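Local coordinates for protein Syntaxin1 (Monosiga brevicollis, PDB 2XHE) that probably acts as a SNAP receptor, a syntaxin-family SNARE protein that is thought to bind other SNAREs and to serve in membrane fusion, at residues N48-K51 with R52-D55. Residues are numbered along the deposited sequence; the frame is centred on the assembly and turned at random.
Sequences NRVK and RIRD
Lys51 and Asp55, one helical turn apart, form an i to i+4 salt bridge, with NZ of Lys51 3.5 Å from OD1 of Asp55. The lysine chain bends at its second torsion (chi2 -53°) and crosses the carboxylate obliquely, bringing its CD within 3.5 Å of Asp55 OD2. A different pairing joins Arg49 and Arg52, whose side chains run alongside each other in the same direction. Their guanidinium planes stand nearly perpendicular, 87° apart, and NH1 of Arg52 lies over one face of the Arg49 group, 3.9 Å from Arg49 NH2. Asp107 of helix 80-116 probably helps to gather the pair, since Arg49 NH2 and Arg52 NE each form a salt bridge with its carboxylate. Arg54 lies alongside Val50, its NH1 3.8 Å from Val50 CB, while that same nitrogen is hydrogen-bonded to Gln139. Beneath these side chains, four successive i+4 to i backbone hydrogen bonds fix the spacing, from Arg52 N to Asn48 O (2.8 Å) through to Asp55 N to Lys51 O (2.8 Å). The turn belongs to helix 44-72 of the syntaxin helical bundle. Arg49, Arg52 and Ile53 meet helix 80-116, Arg54 touches helix 131-171, and buried Val50 packs between the two, against Ile111 of the former and Leu143 of the latter.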
loop_
_atom_site.group_PDB
_atom_site.type_symbol
_atom_site.label_atom_id
_atom_site.label_comp_id
_atom_site.label_asym_id
_atom_site.label_seq_id
_atom_site.Cartn_x
_atom_site.Cartn_y
_atom_site.Cartn_z
ATOM N N ASN B 48 -0.052 -21.495 -23.672
ATOM C CA ASN B 48 -0.289 -22.897 -23.383
ATOM C C ASN B 48 0.361 -23.338 -22.072
ATOM O O ASN B 48 -0.292 -23.937 -21.211
ATOM C CB ASN B 48 0.309 -23.714 -24.511
ATOM C CG ASN B 48 -0.696 -24.588 -25.194
ATOM O OD1 ASN B 48 -1.795 -24.145 -25.543
ATOM N ND2 ASN B 48 -0.322 -25.846 -25.410
ATOM N N ARG B 49 1.658 -23.057 -21.929
ATOM C CA ARG B 49 2.378 -23.454 -20.728
ATOM C C ARG B 49 1.774 -22.796 -19.494
ATOM O O ARG B 49 1.626 -23.440 -18.452
ATOM C CB ARG B 49 3.866 -23.091 -20.791
ATOM C CG ARG B 49 4.519 -23.130 -22.154
ATOM C CD ARG B 49 6.030 -23.191 -21.982
ATOM N NE ARG B 49 6.441 -24.549 -21.659
ATOM C CZ ARG B 49 6.856 -25.418 -22.574
ATOM N NH1 ARG B 49 6.935 -25.033 -23.844
ATOM N NH2 ARG B 49 7.204 -26.659 -22.230
ATOM N N VAL B 50 1.437 -21.513 -19.582
ATOM C CA VAL B 50 0.945 -20.862 -18.375
ATOM C C VAL B 50 -0.475 -21.304 -18.006
ATOM O O VAL B 50 -0.789 -21.459 -16.820
ATOM C CB VAL B 50 1.207 -19.317 -18.317
ATOM C CG1 VAL B 50 2.702 -19.034 -18.455
ATOM C CG2 VAL B 50 0.435 -18.562 -19.360
ATOM N N LYS B 51 -1.315 -21.553 -19.013
ATOM C CA LYS B 51 -2.573 -22.264 -18.778
ATOM C C LYS B 51 -2.270 -23.592 -18.071
ATOM O O LYS B 51 -2.842 -23.883 -17.017
ATOM C CB LYS B 51 -3.315 -22.535 -20.084
ATOM C CG LYS B 51 -4.756 -22.033 -20.104
ATOM C CD LYS B 51 -5.546 -22.552 -18.923
ATOM C CE LYS B 51 -6.869 -21.816 -18.804
ATOM N NZ LYS B 51 -7.867 -22.599 -18.016
ATOM N N ARG B 52 -1.362 -24.382 -18.650
ATOM C CA ARG B 52 -0.940 -25.643 -18.045
ATOM C C ARG B 52 -0.514 -25.461 -16.590
ATOM O O ARG B 52 -0.986 -26.207 -15.721
ATOM C CB ARG B 52 0.196 -26.299 -18.846
ATOM C CG ARG B 52 0.020 -27.809 -19.078
ATOM C CD ARG B 52 1.340 -28.582 -19.122
ATOM N NE ARG B 52 2.404 -27.911 -19.870
ATOM C CZ ARG B 52 2.340 -27.595 -21.161
ATOM N NH1 ARG B 52 3.368 -26.990 -21.745
ATOM N NH2 ARG B 52 1.246 -27.872 -21.867
ATOM N N ILE B 53 0.376 -24.485 -16.337
ATOM C CA ILE B 53 0.880 -24.204 -14.987
ATOM C C ILE B 53 -0.257 -23.783 -14.051
ATOM O O ILE B 53 -0.417 -24.356 -12.967
ATOM C CB ILE B 53 2.026 -23.129 -14.978
ATOM C CG1 ILE B 53 3.212 -23.581 -15.829
ATOM C CG2 ILE B 53 2.523 -22.832 -13.556
ATOM C CD1 ILE B 53 4.054 -22.453 -16.308
ATOM N N ARG B 54 -1.057 -22.798 -14.464
ATOM C CA ARG B 54 -2.209 -22.407 -13.649
ATOM C C ARG B 54 -3.037 -23.643 -13.311
ATOM O O ARG B 54 -3.315 -23.911 -12.140
ATOM C CB ARG B 54 -3.092 -21.365 -14.340
ATOM C CG ARG B 54 -2.411 -20.058 -14.659
ATOM C CD ARG B 54 -3.390 -18.902 -14.647
ATOM N NE ARG B 54 -2.711 -17.690 -14.214
ATOM C CZ ARG B 54 -1.762 -17.082 -14.917
ATOM N NH1 ARG B 54 -1.411 -17.574 -16.103
ATOM N NH2 ARG B 54 -1.165 -15.987 -14.436
ATOM N N ASP B 55 -3.412 -24.399 -14.344
ATOM C CA ASP B 55 -4.224 -25.610 -14.172
ATOM C C ASP B 55 -3.597 -26.650 -13.240
ATOM O O ASP B 55 -4.269 -27.162 -12.345
ATOM C CB ASP B 55 -4.569 -26.246 -15.525
ATOM C CG ASP B 55 -5.695 -25.519 -16.249
ATOM O OD1 ASP B 55 -6.395 -24.709 -15.605
ATOM O OD2 ASP B 55 -5.871 -25.759 -17.464
#